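Local coordinates for protein deoxyribodipyrimidine photo-lyase (Oryza sativa Japonica Group, PDB 3UMV) that repairs ultraviolet-damaged DNA by using light and a bound FAD to split cyclobutane pyrimidine dimers back into single pyrimidines, at residues 340-351 and 438-446. Numbering follows the deposited sequence.
Sequences LSGAWEWARKTL and MWSICGLHD. With EDO (1,2-ethanediol), chain D.
Gly443 O is gripped by two donors: Asp446 N, which closes a type II turn, and a water that links it to Trp346 NE1. Water to Gly443 O is 2.9 Å, and Trp346 NE1 to the same water 2.8 Å. A second water joins Trp344 N, at the N-cap of helix 345-353, to Cys442 O. Two waters thus link the segments. Apolar side chains and carbonyl oxygens fill the rest of the interface. Ala343 CB meets Cys442 CB at 3.6 Å, and Leu340 CD1 reaches Cys442 SG at 3.7 Å. Ala347 CB sits tightly on Cys442 O, at 3.0 Å. Met438 is bent at chi2 and chi3 (-80° and -77°), which curls CE back against Ala343 N at 3.5 Å. Leu444 CD1 rests at a slant against CE3 and CZ3 of the Trp344 ring, 3.5 Å from CZ3. Leu351 CD1 packs on Ile441 O, a buried carbonyl with no polar partner in the model. Asp446 forms a salt bridge with Arg459. Helix 431-442, on which helix 345-353 packs here, also carries Ser440, which touches FAD. Helix 310-333 packs on Met438 and Leu444, while helix 410-424 meets Leu351, Met438 and Ile441.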
loop_
_atom_site.group_PDB
_atom_site.type_symbol
_atom_site.label_atom_id
_atom_site.label_comp_id
_atom_site.label_asym_id
_atom_site.label_seq_id
_atom_site.Cartn_x
_atom_site.Cartn_y
_atom_site.Cartn_z
ATOM N N LEU A 340 14.513 -10.195 -10.266
ATOM C CA LEU A 340 15.517 -9.494 -11.066
ATOM C C LEU A 340 15.061 -9.407 -12.514
ATOM O O LEU A 340 15.402 -8.471 -13.230
ATOM C CB LEU A 340 16.874 -10.202 -10.975
ATOM C CG LEU A 340 18.010 -9.631 -11.824
ATOM C CD1 LEU A 340 18.296 -8.182 -11.434
ATOM C CD2 LEU A 340 19.282 -10.486 -11.673
ATOM N N SER A 341 14.266 -10.381 -12.952
ATOM C CA SER A 341 13.847 -10.367 -14.346
ATOM C C SER A 341 12.964 -9.157 -14.660
ATOM O O SER A 341 12.860 -8.759 -15.800
ATOM C CB SER A 341 13.172 -11.687 -14.746
ATOM O OG SER A 341 12.070 -11.963 -13.905
ATOM N N GLY A 342 12.384 -8.554 -13.628
ATOM C CA GLY A 342 11.522 -7.405 -13.800
ATOM C C GLY A 342 12.282 -6.092 -13.914
ATOM O O GLY A 342 11.695 -5.063 -14.271
ATOM N N ALA A 343 13.578 -6.107 -13.601
ATOM C CA ALA A 343 14.403 -4.902 -13.780
ATOM C C ALA A 343 14.683 -4.593 -15.258
ATOM O O ALA A 343 14.504 -5.436 -16.136
ATOM C CB ALA A 343 15.722 -4.995 -12.990
ATOM N N TRP A 344 15.122 -3.367 -15.528
ATOM C CA TRP A 344 15.454 -2.957 -16.890
ATOM C C TRP A 344 16.730 -3.657 -17.375
ATOM O O TRP A 344 17.573 -4.030 -16.562
ATOM C CB TRP A 344 15.593 -1.432 -16.967
ATOM C CG TRP A 344 14.454 -0.735 -17.686
ATOM C CD1 TRP A 344 14.503 -0.157 -18.923
ATOM C CD2 TRP A 344 13.115 -0.535 -17.206
ATOM N NE1 TRP A 344 13.280 0.383 -19.242
ATOM C CE2 TRP A 344 12.414 0.165 -18.204
ATOM C CE3 TRP A 344 12.450 -0.870 -16.027
ATOM C CZ2 TRP A 344 11.075 0.532 -18.062
ATOM C CZ3 TRP A 344 11.117 -0.514 -15.888
ATOM C CH2 TRP A 344 10.444 0.180 -16.898
ATOM N N GLU A 345 16.881 -3.829 -18.688
ATOM C CA GLU A 345 18.027 -4.576 -19.229
ATOM C C GLU A 345 19.397 -4.026 -18.805
ATOM O O GLU A 345 20.312 -4.797 -18.512
ATOM C CB GLU A 345 17.940 -4.686 -20.759
ATOM C CG GLU A 345 18.899 -5.695 -21.335
ATOM C CD GLU A 345 18.852 -5.751 -22.850
ATOM O OE1 GLU A 345 19.437 -6.691 -23.426
ATOM O OE2 GLU A 345 18.241 -4.856 -23.465
ATOM N N TRP A 346 19.542 -2.704 -18.736
ATOM C CA TRP A 346 20.834 -2.131 -18.378
ATOM C C TRP A 346 21.232 -2.595 -16.982
ATOM O O TRP A 346 22.397 -2.861 -16.722
ATOM C CB TRP A 346 20.801 -0.603 -18.435
ATOM C CG TRP A 346 20.070 0.053 -17.289
ATOM C CD1 TRP A 346 18.759 0.418 -17.262
ATOM C CD2 TRP A 346 20.618 0.429 -16.013
ATOM N NE1 TRP A 346 18.450 0.992 -16.049
ATOM C CE2 TRP A 346 19.572 1.005 -15.265
ATOM C CE3 TRP A 346 21.887 0.322 -15.429
ATOM C CZ2 TRP A 346 19.751 1.483 -13.975
ATOM C CZ3 TRP A 346 22.067 0.796 -14.138
ATOM C CH2 TRP A 346 20.995 1.368 -13.426
ATOM N N ALA A 347 20.244 -2.664 -16.093
ATOM C CA ALA A 347 20.479 -2.999 -14.690
ATOM C C ALA A 347 20.754 -4.488 -14.540
ATOM O O ALA A 347 21.647 -4.911 -13.794
ATOM C CB ALA A 347 19.304 -2.585 -13.843
ATOM N N ARG A 348 19.980 -5.302 -15.248
ATOM C CA ARG A 348 20.246 -6.736 -15.226
ATOM C C ARG A 348 21.657 -7.037 -15.687
ATOM O O ARG A 348 22.370 -7.808 -15.049
ATOM C CB ARG A 348 19.217 -7.501 -16.063
ATOM C CG ARG A 348 17.819 -7.449 -15.454
ATOM C CD ARG A 348 16.759 -8.197 -16.256
ATOM N NE ARG A 348 16.180 -7.426 -17.360
ATOM C CZ ARG A 348 16.368 -7.709 -18.648
ATOM N NH1 ARG A 348 17.151 -8.721 -19.002
ATOM N NH2 ARG A 348 15.779 -6.975 -19.591
ATOM N N LYS A 349 22.069 -6.409 -16.782
ATOM C CA LYS A 349 23.389 -6.679 -17.351
ATOM C C LYS A 349 24.523 -6.231 -16.428
ATOM O O LYS A 349 25.520 -6.936 -16.257
ATOM C CB LYS A 349 23.515 -6.041 -18.729
ATOM C CG LYS A 349 22.663 -6.751 -19.772
ATOM C CD LYS A 349 22.576 -5.973 -21.071
ATOM C CE LYS A 349 23.839 -6.089 -21.882
ATOM N NZ LYS A 349 23.781 -5.321 -23.169
ATOM N N THR A 350 24.375 -5.062 -15.821
ATOM C CA THR A 350 25.444 -4.577 -14.960
ATOM C C THR A 350 25.572 -5.445 -13.709
ATOM O O THR A 350 26.670 -5.715 -13.249
ATOM C CB THR A 350 25.292 -3.081 -14.592
ATOM O OG1 THR A 350 26.542 -2.600 -14.081
ATOM C CG2 THR A 350 24.235 -2.886 -13.534
ATOM N N LEU A 351 24.441 -5.893 -13.167
ATOM C CA LEU A 351 24.477 -6.790 -12.024
ATOM C C LEU A 351 25.101 -8.139 -12.403
ATOM O O LEU A 351 25.895 -8.692 -11.634
ATOM C CB LEU A 351 23.080 -6.950 -11.423
ATOM C CG LEU A 351 22.636 -5.762 -10.560
ATOM C CD1 LEU A 351 21.161 -5.868 -10.201
ATOM C CD2 LEU A 351 23.491 -5.685 -9.295
ATOM N N MET A 438 13.251 -2.931 -5.416
ATOM C CA MET A 438 13.755 -2.943 -6.786
ATOM C C MET A 438 14.532 -1.670 -7.130
ATOM O O MET A 438 15.503 -1.719 -7.872
ATOM C CB MET A 438 12.623 -3.168 -7.787
ATOM C CG MET A 438 12.000 -4.534 -7.717
ATOM S SD MET A 438 12.960 -5.813 -8.569
ATOM C CE MET A 438 12.545 -5.443 -10.288
ATOM N N TRP A 439 14.101 -0.524 -6.610
ATOM C CA TRP A 439 14.859 0.705 -6.872
ATOM C C TRP A 439 16.265 0.560 -6.285
ATOM O O TRP A 439 17.269 0.894 -6.911
ATOM C CB TRP A 439 14.148 1.914 -6.251
ATOM C CG TRP A 439 14.853 3.231 -6.461
ATOM C CD1 TRP A 439 14.623 4.138 -7.463
ATOM C CD2 TRP A 439 15.879 3.803 -5.633
ATOM N NE1 TRP A 439 15.454 5.224 -7.317
ATOM C CE2 TRP A 439 16.231 5.044 -6.203
ATOM C CE3 TRP A 439 16.535 3.382 -4.477
ATOM C CZ2 TRP A 439 17.213 5.863 -5.651
ATOM C CZ3 TRP A 439 17.512 4.204 -3.924
ATOM C CH2 TRP A 439 17.839 5.423 -4.515
ATOM N N SER A 440 16.326 0.037 -5.069
ATOM C CA SER A 440 17.568 -0.022 -4.310
ATOM C C SER A 440 18.546 -1.027 -4.890
ATOM O O SER A 440 19.734 -0.738 -5.040
ATOM C CB SER A 440 17.255 -0.395 -2.858
ATOM O OG SER A 440 16.410 0.589 -2.293
ATOM N N ILE A 441 18.031 -2.198 -5.227
ATOM C CA ILE A 441 18.881 -3.343 -5.502
ATOM C C ILE A 441 19.103 -3.513 -7.014
ATOM O O ILE A 441 20.159 -3.968 -7.433
ATOM C CB ILE A 441 18.293 -4.612 -4.825
ATOM C CG1 ILE A 441 18.407 -4.452 -3.307
ATOM C CG2 ILE A 441 18.980 -5.903 -5.295
ATOM C CD1 ILE A 441 17.748 -5.538 -2.506
ATOM N N CYS A 442 18.126 -3.085 -7.817
ATOM C CA CYS A 442 18.113 -3.318 -9.266
ATOM C C CYS A 442 18.002 -2.028 -10.079
ATOM O O CYS A 442 17.786 -2.074 -11.283
ATOM C CB CYS A 442 16.964 -4.246 -9.663
ATOM S SG CYS A 442 17.038 -5.807 -8.850
ATOM N N GLY A 443 18.155 -0.894 -9.407
ATOM C CA GLY A 443 18.125 0.410 -10.044
ATOM C C GLY A 443 16.829 0.765 -10.759
ATOM O O GLY A 443 16.822 1.600 -11.650
ATOM N N LEU A 444 15.728 0.125 -10.372
ATOM C CA LEU A 444 14.439 0.389 -11.007
ATOM C C LEU A 444 14.087 1.862 -10.831
ATOM O O LEU A 444 14.242 2.409 -9.745
ATOM C CB LEU A 444 13.351 -0.492 -10.379
ATOM C CG LEU A 444 11.933 -0.340 -10.956
ATOM C CD1 LEU A 444 11.922 -0.670 -12.439
ATOM C CD2 LEU A 444 10.901 -1.181 -10.208
ATOM N N HIS A 445 13.645 2.494 -11.917
ATOM C CA HIS A 445 13.242 3.913 -11.917
ATOM C C HIS A 445 14.399 4.872 -11.630
ATOM O O HIS A 445 14.175 6.068 -11.419
ATOM C CB HIS A 445 12.116 4.193 -10.923
ATOM C CG HIS A 445 10.909 3.326 -11.089
ATOM N ND1 HIS A 445 10.398 2.961 -12.318
ATOM C CD2 HIS A 445 10.092 2.766 -10.160
ATOM C CE1 HIS A 445 9.324 2.209 -12.139
ATOM N NE2 HIS A 445 9.118 2.078 -10.840
ATOM N N ASP A 446 15.622 4.340 -11.583
ATOM C CA ASP A 446 16.824 5.147 -11.379
ATOM C C ASP A 446 17.674 5.185 -12.638
ATOM O O ASP A 446 17.485 4.375 -13.560
ATOM C CB ASP A 446 17.658 4.519 -10.266
ATOM C CG ASP A 446 18.590 5.505 -9.585
ATOM O OD1 ASP A 446 19.204 5.102 -8.578
ATOM O OD2 ASP A 446 18.710 6.673 -10.033
HETATM C C1 EDO D . 16.611 8.559 -13.831
HETATM O O1 EDO D . 17.265 9.710 -13.457
HETATM C C2 EDO D . 15.490 8.129 -13.175
HETATM O O2 EDO D . 15.142 8.627 -11.935
HETATM O O HOH W 1 15.939 -1.481 -13.498
HETATM O O HOH W 2 16.144 1.259 -14.402
#